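Local coordinates for aldehyde dehydrogenase family protein (Pseudomonas syringae pv. tomato, PDB 6X9L) that oxidises long-chain aliphatic aldehydes such as octanal, using NAD+ as the electron acceptor, at residues Pro263-Pro268 with Asp406-Ile411; Glu306-Ala311 with Val377-Asp382; Ala221-Pro226 with Ala244-Pro249; Ala275-Val280 with Ala312-Thr317. The protein carries 1 engineered substitution. All blocks are in the same frame, centred on the assembly; numbering follows the deposited sequence.

Contact 1. Residues Pro263-Pro268 with Asp406-Ile411; sequences PNILLP and DEAVAI
In the mixed seven-stranded sheet of the catalytic domain, Ile265 of the inner strand 263-266 meets Ala408 and Val409 of helix 405-413, which packs on one face of that sheet. The helix belongs to a beta-alpha-beta crossover that leads from strand 396-402 to strand 422-424 and passes over the two parallel strands between them. The contact is a single side chain laid against a helix backbone, with CA of Ile265 6.9 Å from CA of Ala408. The chain of Ile265 is extended beyond CG1 (chi2 -180°), which carries the terminal methyl out of the sheet to the helix. Ile265 CD1 stops 3.6 Å from Ala408 O and 4.2 Å from the methyl carbon Ala408 CB. The same methyl, Ile265 CD1, is also 4.5 Å from Val409 CG2, a branch of a side chain whose CB is directed away from the strand. Ala412 and Ile438 also touch Ile265, while Tyr402 lies against Ala408. Neighbours in sequence, Asn264 and Leu266, face the other way, toward helix 272-284, as alternation along a strand requires. All three touching residues are buried. The join is thus van der Waals packing of a methyl on a peptide carbonyl and two apolar side chains, and the small side chain of Ala408 is consistent with the isoleucine methyl coming so close to the backbone of the helix.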
loop_
_atom_site.group_PDB
_atom_site.type_symbol
_atom_site.label_atom_id
_atom_site.label_comp_id
_atom_site.label_asym_id
_atom_site.label_seq_id
_atom_site.Cartn_x
_atom_site.Cartn_y
_atom_site.Cartn_z
ATOM N N PRO A 263 -17.157 -15.583 -7.056
ATOM C CA PRO A 263 -17.705 -16.761 -7.735
ATOM C C PRO A 263 -17.764 -17.975 -6.824
ATOM O O PRO A 263 -17.008 -18.111 -5.862
ATOM C CB PRO A 263 -16.717 -16.991 -8.885
ATOM C CG PRO A 263 -15.411 -16.479 -8.356
ATOM C CD PRO A 263 -15.760 -15.311 -7.431
ATOM N N ASN A 264 -18.702 -18.861 -7.148
ATOM C CA ASN A 264 -18.820 -20.183 -6.539
ATOM C C ASN A 264 -18.856 -21.184 -7.695
ATOM O O ASN A 264 -19.880 -21.313 -8.381
ATOM C CB ASN A 264 -20.064 -20.270 -5.658
ATOM C CG ASN A 264 -20.120 -21.543 -4.839
ATOM O OD1 ASN A 264 -19.153 -22.307 -4.785
ATOM N ND2 ASN A 264 -21.253 -21.777 -4.190
ATOM N N ILE A 265 -17.726 -21.859 -7.928
ATOM C CA ILE A 265 -17.617 -22.882 -8.964
ATOM C C ILE A 265 -17.961 -24.234 -8.354
ATOM O O ILE A 265 -17.293 -24.689 -7.420
ATOM C CB ILE A 265 -16.208 -22.933 -9.578
ATOM C CG1 ILE A 265 -15.846 -21.657 -10.349
ATOM C CG2 ILE A 265 -16.096 -24.145 -10.502
ATOM C CD1 ILE A 265 -14.441 -21.716 -10.959
ATOM N N LEU A 266 -18.989 -24.882 -8.891
ATOM C CA LEU A 266 -19.250 -26.287 -8.626
ATOM C C LEU A 266 -18.586 -27.095 -9.744
ATOM O O LEU A 266 -19.012 -27.041 -10.904
ATOM C CB LEU A 266 -20.754 -26.557 -8.529
ATOM C CG LEU A 266 -21.379 -26.087 -7.204
ATOM C CD1 LEU A 266 -21.016 -24.607 -6.868
ATOM C CD2 LEU A 266 -22.889 -26.289 -7.192
ATOM N N LEU A 267 -17.517 -27.805 -9.388
ATOM C CA LEU A 267 -16.842 -28.709 -10.299
ATOM C C LEU A 267 -17.726 -29.925 -10.587
ATOM O O LEU A 267 -18.593 -30.279 -9.781
ATOM C CB LEU A 267 -15.511 -29.148 -9.685
ATOM C CG LEU A 267 -14.499 -28.014 -9.480
ATOM C CD1 LEU A 267 -13.359 -28.470 -8.634
ATOM C CD2 LEU A 267 -13.974 -27.489 -10.812
ATOM N N PRO A 268 -17.533 -30.573 -11.740
ATOM C CA PRO A 268 -18.477 -31.627 -12.162
ATOM C C PRO A 268 -18.610 -32.790 -11.189
ATOM O O PRO A 268 -19.654 -33.462 -11.183
ATOM C CB PRO A 268 -17.895 -32.096 -13.500
ATOM C CG PRO A 268 -17.075 -30.969 -13.983
ATOM C CD PRO A 268 -16.538 -30.265 -12.781
ATOM N N ASP A 406 -11.779 -25.332 -17.651
ATOM C CA ASP A 406 -11.012 -24.158 -18.056
ATOM C C ASP A 406 -11.930 -22.953 -18.235
ATOM O O ASP A 406 -11.581 -21.828 -17.849
ATOM C CB ASP A 406 -10.242 -24.441 -19.351
ATOM C CG ASP A 406 -9.008 -25.307 -19.132
ATOM O OD1 ASP A 406 -8.500 -25.317 -17.987
ATOM O OD2 ASP A 406 -8.543 -25.964 -20.107
ATOM N N GLU A 407 -13.111 -23.179 -18.818
ATOM C CA GLU A 407 -14.078 -22.111 -19.040
ATOM C C GLU A 407 -14.623 -21.573 -17.725
ATOM O O GLU A 407 -14.812 -20.356 -17.566
ATOM C CB GLU A 407 -15.208 -22.636 -19.917
ATOM C CG GLU A 407 -16.386 -21.719 -20.023
ATOM C CD GLU A 407 -17.379 -22.225 -21.040
ATOM O OE1 GLU A 407 -16.980 -23.079 -21.866
ATOM O OE2 GLU A 407 -18.545 -21.773 -21.013
ATOM N N ALA A 408 -14.884 -22.470 -16.771
ATOM C CA ALA A 408 -15.419 -22.056 -15.481
ATOM C C ALA A 408 -14.465 -21.106 -14.773
ATOM O O ALA A 408 -14.895 -20.123 -14.156
ATOM C CB ALA A 408 -15.696 -23.288 -14.618
ATOM N N VAL A 409 -13.162 -21.374 -14.868
ATOM C CA VAL A 409 -12.168 -20.492 -14.260
ATOM C C VAL A 409 -12.180 -19.125 -14.945
ATOM O O VAL A 409 -12.127 -18.072 -14.284
ATOM C CB VAL A 409 -10.772 -21.158 -14.296
ATOM C CG1 VAL A 409 -9.678 -20.174 -13.897
ATOM C CG2 VAL A 409 -10.732 -22.401 -13.385
ATOM N N ALA A 410 -12.273 -19.114 -16.280
ATOM C CA ALA A 410 -12.288 -17.851 -17.010
ATOM C C ALA A 410 -13.485 -16.989 -16.606
ATOM O O ALA A 410 -13.361 -15.769 -16.445
ATOM C CB ALA A 410 -12.295 -18.116 -18.514
ATOM N N ILE A 411 -14.650 -17.609 -16.430
ATOM C CA ILE A 411 -15.823 -16.890 -15.953
ATOM C C ILE A 411 -15.596 -16.385 -14.535
ATOM O O ILE A 411 -15.941 -15.241 -14.204
ATOM C CB ILE A 411 -17.061 -17.801 -16.034
ATOM C CG1 ILE A 411 -17.352 -18.175 -17.479
ATOM C CG2 ILE A 411 -18.275 -17.141 -15.403
ATOM C CD1 ILE A 411 -18.578 -19.019 -17.629
#

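Contact 2. Residues Glu306-Ala311 with Val377-Asp382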
loop_
_atom_site.group_PDB
_atom_site.type_symbol
_atom_site.label_atom_id
_atom_site.label_comp_id
_atom_site.label_asym_id
_atom_site.label_seq_id
_atom_site.Cartn_x
_atom_site.Cartn_y
_atom_site.Cartn_z
ATOM N N GLU A 306 -30.906 -28.808 -12.846
ATOM C CA GLU A 306 -30.936 -29.388 -11.509
ATOM C C GLU A 306 -30.597 -28.347 -10.441
ATOM O O GLU A 306 -31.270 -28.270 -9.405
ATOM C CB GLU A 306 -29.981 -30.575 -11.428
ATOM C CG GLU A 306 -30.147 -31.375 -10.154
ATOM C CD GLU A 306 -29.188 -32.547 -10.047
ATOM O OE1 GLU A 306 -28.721 -32.802 -8.916
ATOM O OE2 GLU A 306 -28.907 -33.217 -11.075
ATOM N N VAL A 307 -29.556 -27.536 -10.670
ATOM C CA VAL A 307 -29.168 -26.559 -9.653
ATOM C C VAL A 307 -30.208 -25.449 -9.559
ATOM O O VAL A 307 -30.489 -24.945 -8.466
ATOM C CB VAL A 307 -27.746 -25.998 -9.903
ATOM C CG1 VAL A 307 -26.962 -26.861 -10.894
ATOM C CG2 VAL A 307 -27.788 -24.555 -10.342
ATOM N N GLU A 308 -30.804 -25.058 -10.693
ATOM C CA GLU A 308 -31.922 -24.117 -10.650
ATOM C C GLU A 308 -32.990 -24.596 -9.673
ATOM O O GLU A 308 -33.335 -23.893 -8.715
ATOM C CB GLU A 308 -32.520 -23.922 -12.042
ATOM C CG GLU A 308 -31.758 -22.969 -12.936
ATOM C CD GLU A 308 -32.389 -22.865 -14.318
ATOM O OE1 GLU A 308 -33.420 -23.540 -14.551
ATOM O OE2 GLU A 308 -31.870 -22.113 -15.168
ATOM N N ALA A 309 -33.507 -25.814 -9.889
ATOM C CA ALA A 309 -34.514 -26.374 -8.989
ATOM C C ALA A 309 -34.035 -26.375 -7.542
ATOM O O ALA A 309 -34.791 -26.034 -6.623
ATOM C CB ALA A 309 -34.872 -27.790 -9.429
ATOM N N LEU A 310 -32.779 -26.769 -7.319
ATOM C CA LEU A 310 -32.254 -26.829 -5.963
ATOM C C LEU A 310 -32.143 -25.447 -5.340
ATOM O O LEU A 310 -32.263 -25.308 -4.118
ATOM C CB LEU A 310 -30.895 -27.514 -5.975
ATOM C CG LEU A 310 -30.970 -29.011 -6.230
ATOM C CD1 LEU A 310 -29.703 -29.496 -6.942
ATOM C CD2 LEU A 310 -31.162 -29.711 -4.895
ATOM N N ALA A 311 -31.909 -24.419 -6.158
ATOM C CA ALA A 311 -31.748 -23.063 -5.637
ATOM C C ALA A 311 -33.096 -22.445 -5.274
ATOM O O ALA A 311 -33.245 -21.841 -4.203
ATOM C CB ALA A 311 -31.009 -22.189 -6.655
ATOM N N VAL A 377 -33.145 -15.354 -7.319
ATOM C CA VAL A 377 -32.229 -16.190 -8.086
ATOM C C VAL A 377 -32.504 -15.988 -9.576
ATOM O O VAL A 377 -33.643 -16.140 -10.039
ATOM C CB VAL A 377 -32.341 -17.681 -7.707
ATOM C CG1 VAL A 377 -31.459 -18.519 -8.587
ATOM C CG2 VAL A 377 -31.933 -17.886 -6.276
ATOM N N PHE A 378 -31.455 -15.635 -10.314
ATOM C CA PHE A 378 -31.446 -15.573 -11.762
ATOM C C PHE A 378 -30.629 -16.728 -12.326
ATOM O O PHE A 378 -29.609 -17.126 -11.754
ATOM C CB PHE A 378 -30.852 -14.247 -12.255
ATOM C CG PHE A 378 -31.735 -13.075 -12.031
ATOM C CD1 PHE A 378 -32.916 -12.945 -12.742
ATOM C CD2 PHE A 378 -31.396 -12.095 -11.110
ATOM C CE1 PHE A 378 -33.745 -11.854 -12.537
ATOM C CE2 PHE A 378 -32.227 -11.001 -10.907
ATOM C CZ PHE A 378 -33.405 -10.886 -11.616
ATOM N N SER A 379 -31.061 -17.242 -13.472
ATOM C CA SER A 379 -30.319 -18.294 -14.151
ATOM C C SER A 379 -30.190 -17.942 -15.626
ATOM O O SER A 379 -30.690 -16.911 -16.086
ATOM C CB SER A 379 -30.991 -19.660 -13.973
ATOM O OG SER A 379 -30.154 -20.673 -14.477
ATOM N N GLU A 380 -29.459 -18.790 -16.348
ATOM C CA GLU A 380 -29.159 -18.576 -17.787
ATOM C C GLU A 380 -28.561 -17.184 -17.904
ATOM O O GLU A 380 -28.919 -16.453 -18.811
ATOM C CB GLU A 380 -30.383 -18.765 -18.679
ATOM C CG GLU A 380 -30.669 -20.212 -19.003
ATOM C CD GLU A 380 -32.051 -20.487 -19.552
ATOM O OE1 GLU A 380 -32.744 -19.521 -19.914
ATOM O OE2 GLU A 380 -32.432 -21.662 -19.596
ATOM N N VAL A 381 -27.689 -16.868 -16.965
ATOM C CA VAL A 381 -27.060 -15.533 -16.844
ATOM C C VAL A 381 -25.794 -15.467 -17.687
ATOM O O VAL A 381 -24.960 -16.348 -17.613
ATOM C CB VAL A 381 -26.782 -15.212 -15.368
ATOM C CG1 VAL A 381 -25.750 -14.117 -15.195
ATOM C CG2 VAL A 381 -28.051 -14.851 -14.645
ATOM N N ASP A 382 -25.700 -14.411 -18.466
ATOM C CA ASP A 382 -24.503 -14.169 -19.287
ATOM C C ASP A 382 -23.552 -13.302 -18.480
ATOM O O ASP A 382 -24.011 -12.327 -17.904
ATOM C CB ASP A 382 -24.874 -13.385 -20.530
ATOM C CG ASP A 382 -23.785 -13.522 -21.552
ATOM O OD1 ASP A 382 -23.719 -14.576 -22.166
ATOM O OD2 ASP A 382 -22.986 -12.604 -21.670
#
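With CG of Glu308 anti to its carbonyl carbon (chi1 -80°) and the chain extended beyond it (chi2 178°), the carboxylate is carried from helix 304-316 across to Ser379 on strand 376-379. The serine completes the approach from its own side, since chi1 of -172° sets OG opposite the backbone N and facing the helix. The model pairs Ser379 OG, as donor, with Glu308 OE2, but the separation is too short and OE2 too poorly placed for the geometry of this hydrogen bond to be relied on. The stem of the glutamate runs past the serine side chain. One helical turn further on, Ala311 makes an apolar contact, its CB standing 4.2 Å from Val377 CG1. The backbones follow the same register, with CA of Glu308 7.0 Å from CA of Ser379 and CA of Ala311 7.3 Å from CA of Val377. Helix 304-316 thus packs against the second strand of the sheet, counted from its outermost strand 355-358. That edge strand supplies Lys355, which forms a salt bridge with Glu308 OE1 and bonds through its backbone to Ser379; Leu399 touches both Glu308 and Ser379. For the buried carboxylate, the Lys355 salt bridge, together with the serine if that bond is real, would probably favour the ionised form, whereas the nearby carboxylate of exposed Glu380 may work against it.

Contact 3. Residues Ala221-Pro226 with Ala244-Pro249; sequences AMAAHP and AQAAAP
Ala223 CB and Ala246 CB touch, 3.5 Å apart, where helices 215-224 and 237-247 come together near their C-terminal ends. Beside this methyl pair, the carbonyl oxygen of Ala223 is directed at the other helix: Ala247 CA lies 3.3 Å from Ala223 O, a CA-H...O contact with an angle of 135° at the hydrogen. The methyl of the same residue, Ala247 CB, is 3.6 Å from that oxygen. A looser edge is formed by Ala224, whose CA is 4.0 Å from Ala246 O. With alanine at every touching position the two backbones approach closely, and CA of Ala223 is just 4.9 Å from CA of Ala247. Outside this shell, Lys252 NZ donates hydrogen bonds to Met222 O and His225 O, and Thr250 OG1 bonds Ala247 O, so polar side chains serve carbonyls near the C-terminal ends of both helices. Met222 rests on Val180 and Lys182, and Ala247 on Val254, which seats both helices on the parallel core strands of the mixed sheet in the Rossmann-type NAD-binding domain. Here helix 237-247 is the crossover between strands 230-234 and 253-257. Its outer side reaches the second subunit, with Ala244 and Gln245 against Ala248 and Pro249 of that chain. Bound NAD lies about 6 Å from the side chain of Ala223, consistent with the cleft between these two helices that receives the cofactor in aldehyde dehydrogenases. The chemistry is that of methyl packing and a weak C-H donor, with stronger polar bonds confined to the surroundings.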
loop_
_atom_site.group_PDB
_atom_site.type_symbol
_atom_site.label_atom_id
_atom_site.label_comp_id
_atom_site.label_asym_id
_atom_site.label_seq_id
_atom_site.Cartn_x
_atom_site.Cartn_y
_atom_site.Cartn_z
ATOM N N ALA A 221 -12.428 14.966 5.685
ATOM C CA ALA A 221 -11.495 15.619 6.590
ATOM C C ALA A 221 -10.385 14.668 7.014
ATOM O O ALA A 221 -9.214 15.061 7.060
ATOM C CB ALA A 221 -12.233 16.161 7.810
ATOM N N MET A 222 -10.730 13.420 7.333
ATOM C CA MET A 222 -9.717 12.457 7.762
ATOM C C MET A 222 -8.740 12.153 6.631
ATOM O O MET A 222 -7.515 12.194 6.820
ATOM C CB MET A 222 -10.384 11.167 8.257
ATOM C CG MET A 222 -10.965 11.252 9.667
ATOM S SD MET A 222 -12.390 10.161 9.887
ATOM C CE MET A 222 -11.719 8.692 10.637
ATOM N N ALA A 223 -9.272 11.867 5.432
ATOM C CA ALA A 223 -8.420 11.493 4.307
ATOM C C ALA A 223 -7.403 12.579 3.993
ATOM O O ALA A 223 -6.285 12.278 3.549
ATOM C CB ALA A 223 -9.275 11.184 3.074
ATOM N N ALA A 224 -7.760 13.839 4.243
ATOM C CA ALA A 224 -6.913 14.973 3.912
ATOM C C ALA A 224 -6.117 15.518 5.088
ATOM O O ALA A 224 -5.360 16.476 4.909
ATOM C CB ALA A 224 -7.756 16.107 3.325
ATOM N N HIS A 225 -6.249 14.952 6.271
ATOM C CA HIS A 225 -5.677 15.612 7.431
ATOM C C HIS A 225 -4.154 15.524 7.400
ATOM O O HIS A 225 -3.597 14.442 7.183
ATOM C CB HIS A 225 -6.221 15.016 8.719
ATOM C CG HIS A 225 -6.025 15.901 9.908
ATOM N ND1 HIS A 225 -4.783 16.147 10.450
ATOM C CD2 HIS A 225 -6.910 16.603 10.659
ATOM C CE1 HIS A 225 -4.906 16.969 11.478
ATOM N NE2 HIS A 225 -6.188 17.258 11.630
ATOM N N PRO A 226 -3.449 16.631 7.628
ATOM C CA PRO A 226 -1.977 16.605 7.585
ATOM C C PRO A 226 -1.328 15.838 8.728
ATOM O O PRO A 226 -0.111 15.611 8.690
ATOM C CB PRO A 226 -1.596 18.092 7.655
ATOM C CG PRO A 226 -2.881 18.857 7.838
ATOM C CD PRO A 226 -3.981 17.916 8.107
ATOM N N ALA A 244 -8.612 7.574 -1.423
ATOM C CA ALA A 244 -7.265 7.463 -1.981
ATOM C C ALA A 244 -6.815 8.785 -2.590
ATOM O O ALA A 244 -5.705 9.266 -2.323
ATOM C CB ALA A 244 -7.208 6.355 -3.027
ATOM N N GLN A 245 -7.676 9.388 -3.416
ATOM C CA GLN A 245 -7.354 10.665 -4.045
ATOM C C GLN A 245 -7.168 11.767 -3.014
ATOM O O GLN A 245 -6.257 12.589 -3.144
ATOM C CB GLN A 245 -8.450 11.059 -5.034
ATOM C CG GLN A 245 -8.277 10.441 -6.397
ATOM C CD GLN A 245 -9.588 10.305 -7.142
ATOM O OE1 GLN A 245 -10.636 10.740 -6.657
ATOM N NE2 GLN A 245 -9.537 9.693 -8.327
ATOM N N ALA A 246 -8.027 11.805 -1.990
ATOM C CA ALA A 246 -7.898 12.846 -0.974
ATOM C C ALA A 246 -6.613 12.691 -0.180
ATOM O O ALA A 246 -6.033 13.696 0.251
ATOM C CB ALA A 246 -9.109 12.838 -0.030
ATOM N N ALA A 247 -6.142 11.445 -0.008
ATOM C CA ALA A 247 -4.965 11.123 0.795
ATOM C C ALA A 247 -3.641 11.266 0.054
ATOM O O ALA A 247 -2.596 11.343 0.697
ATOM C CB ALA A 247 -5.072 9.691 1.314
ATOM N N ALA A 248 -3.655 11.297 -1.275
ATOM C CA ALA A 248 -2.401 11.273 -2.025
ATOM C C ALA A 248 -1.439 12.386 -1.631
ATOM O O ALA A 248 -0.259 12.093 -1.382
ATOM C CB ALA A 248 -2.702 11.306 -3.533
ATOM N N PRO A 249 -1.845 13.657 -1.549
ATOM C CA PRO A 249 -0.838 14.714 -1.312
ATOM C C PRO A 249 -0.126 14.610 0.034
ATOM O O PRO A 249 1.022 15.054 0.135
ATOM C CB PRO A 249 -1.638 16.016 -1.460
ATOM C CG PRO A 249 -3.065 15.617 -1.413
ATOM C CD PRO A 249 -3.198 14.193 -1.797
#

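Contact 4. Residues Ala275-Val280 with Ala312-Thr317; sequences AVPPGV and AQTAGT
Helices 275-280 and 312-316 cross at -46° with their axes 9.1 Å apart, and the backbones draw nearest where CA of Pro277 is 5.7 Å from CA of Thr314. Thr314 carries the contact with both branches of its side chain. Its methyl lies obliquely against the CB-CG side of the proline ring, the two side chains as a whole crossing at about a right angle, with Thr314 CG2 3.3 Å from Pro277 CB and 3.5 Å from Pro277 CG. The hydroxyl goes to the other neighbour: Thr314 OG1 sits 3.5 Å from both CB and CG1 of Val280, an approach of oxygen to hydrocarbon. A chi1 of 59° holds OG1 between the backbone N and carbonyl carbon, and from there it also bonds back to Leu310 O in the preceding turn, with a weaker bond to Ala311 O. This polar atom is thereby satisfied within its own helix while its apolar surroundings come from the other. Helix 272-284 is the connection of a beta-alpha-beta unit in the catalytic domain, joining strands 263-266 and 296-300, and helix 304-316 follows the second of these strands on the same face of the sheet. The pair Pro277-Pro278 kinks the first helix, because neither proline N can bond to the turn before. Val280 CG1 also comes loosely near the backbone after Thr314, 4.4 Å from Ala315 N. At the far end of the segment, Thr317 OG1 donates a 3.1 Å hydrogen bond to Thr314 O, meeting the C=O at 125°, while Ala315 packs on Cys358 of the edge strand 355-358.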
loop_
_atom_site.group_PDB
_atom_site.type_symbol
_atom_site.label_atom_id
_atom_site.label_comp_id
_atom_site.label_asym_id
_atom_site.label_seq_id
_atom_site.Cartn_x
_atom_site.Cartn_y
_atom_site.Cartn_z
ATOM N N ALA A 275 -24.462 -29.551 -2.404
ATOM C CA ALA A 275 -23.608 -28.349 -2.503
ATOM C C ALA A 275 -24.379 -27.110 -2.951
ATOM O O ALA A 275 -23.941 -26.039 -2.638
ATOM C CB ALA A 275 -22.417 -28.615 -3.381
ATOM N N VAL A 276 -25.466 -27.258 -3.689
ATOM C CA VAL A 276 -26.200 -26.049 -4.147
ATOM C C VAL A 276 -26.850 -25.314 -2.975
ATOM O O VAL A 276 -26.780 -24.112 -2.938
ATOM C CB VAL A 276 -27.210 -26.372 -5.253
ATOM C CG1 VAL A 276 -28.081 -25.180 -5.547
ATOM C CG2 VAL A 276 -26.517 -26.827 -6.510
ATOM N N PRO A 277 -27.482 -25.989 -2.007
ATOM C CA PRO A 277 -28.114 -25.298 -0.910
ATOM C C PRO A 277 -27.141 -24.478 -0.060
ATOM O O PRO A 277 -27.450 -23.388 0.229
ATOM C CB PRO A 277 -28.702 -26.441 -0.084
ATOM C CG PRO A 277 -28.942 -27.490 -1.093
ATOM C CD PRO A 277 -27.743 -27.402 -2.000
ATOM N N PRO A 278 -25.967 -24.982 0.332
ATOM C CA PRO A 278 -25.031 -24.205 1.118
ATOM C C PRO A 278 -24.551 -22.982 0.340
ATOM O O PRO A 278 -24.341 -22.010 0.940
ATOM C CB PRO A 278 -23.913 -25.202 1.426
ATOM C CG PRO A 278 -24.610 -26.507 1.340
ATOM C CD PRO A 278 -25.520 -26.329 0.152
ATOM N N GLY A 279 -24.328 -23.122 -0.959
ATOM C CA GLY A 279 -23.954 -21.962 -1.753
ATOM C C GLY A 279 -25.013 -20.874 -1.739
ATOM O O GLY A 279 -24.695 -19.690 -1.588
ATOM N N VAL A 280 -26.287 -21.262 -1.905
ATOM C CA VAL A 280 -27.395 -20.309 -1.836
ATOM C C VAL A 280 -27.437 -19.649 -0.467
ATOM O O VAL A 280 -27.538 -18.420 -0.347
ATOM C CB VAL A 280 -28.728 -21.012 -2.147
ATOM C CG1 VAL A 280 -29.882 -20.056 -1.947
ATOM C CG2 VAL A 280 -28.731 -21.591 -3.568
ATOM N N ALA A 312 -34.086 -22.583 -6.160
ATOM C CA ALA A 312 -35.444 -22.179 -5.824
ATOM C C ALA A 312 -35.909 -22.876 -4.558
ATOM O O ALA A 312 -36.519 -22.255 -3.678
ATOM C CB ALA A 312 -36.381 -22.511 -6.980
ATOM N N GLN A 313 -35.597 -24.165 -4.446
ATOM C CA GLN A 313 -36.011 -24.962 -3.301
ATOM C C GLN A 313 -35.451 -24.404 -1.996
ATOM O O GLN A 313 -36.190 -24.200 -1.024
ATOM C CB GLN A 313 -35.551 -26.394 -3.518
ATOM C CG GLN A 313 -36.418 -27.430 -2.924
ATOM C CD GLN A 313 -35.874 -28.802 -3.197
ATOM O OE1 GLN A 313 -35.427 -29.097 -4.309
ATOM N NE2 GLN A 313 -35.887 -29.649 -2.179
ATOM N N THR A 314 -34.141 -24.161 -1.942
ATOM C CA THR A 314 -33.568 -23.678 -0.692
ATOM C C THR A 314 -33.904 -22.214 -0.448
ATOM O O THR A 314 -34.107 -21.812 0.707
ATOM C CB THR A 314 -32.060 -23.900 -0.676
ATOM O OG1 THR A 314 -31.475 -23.222 -1.781
ATOM C CG2 THR A 314 -31.753 -25.391 -0.803
ATOM N N ALA A 315 -34.003 -21.414 -1.512
ATOM C CA ALA A 315 -34.452 -20.035 -1.351
ATOM C C ALA A 315 -35.838 -19.983 -0.718
ATOM O O ALA A 315 -36.054 -19.266 0.264
ATOM C CB ALA A 315 -34.443 -19.311 -2.696
ATOM N N GLY A 316 -36.786 -20.757 -1.257
ATOM C CA GLY A 316 -38.169 -20.730 -0.798
ATOM C C GLY A 316 -38.367 -21.102 0.658
ATOM O O GLY A 316 -39.443 -20.842 1.211
ATOM N N THR A 317 -37.367 -21.699 1.293
ATOM C CA THR A 317 -37.482 -22.100 2.681
ATOM C C THR A 317 -36.762 -21.147 3.620
ATOM O O THR A 317 -36.641 -21.441 4.810
ATOM C CB THR A 317 -36.944 -23.513 2.848
ATOM O OG1 THR A 317 -35.522 -23.459 2.951
ATOM C CG2 THR A 317 -37.305 -24.336 1.637
#

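In the fold
Contacts 1, 2 and 4 build one region of the catalytic domain. Contacts 2 and 4 share helix 304-316, with centres 10 Å apart, and Val276 joins them, its CG1 lying 3.7 Å from Leu310 CB. Contact 4 touches contact 1 where Leu266 CD2 is 3.7 Å from Val276 CG2; as Leu266 and Ile265 point to opposite sides of the strand, helices 272-284 and 405-413 cover its two faces. Contacts 1 and 2 reach that same sheet without touching, their nearest atoms about 6 Å apart. Contact 3 stands in the cofactor-binding domain, its centre 40 to 44 Å from the others, and it alone lies beside NAD. The octanal pocket, with the engineered Ala291, is away from contacts 1, 2 and 4.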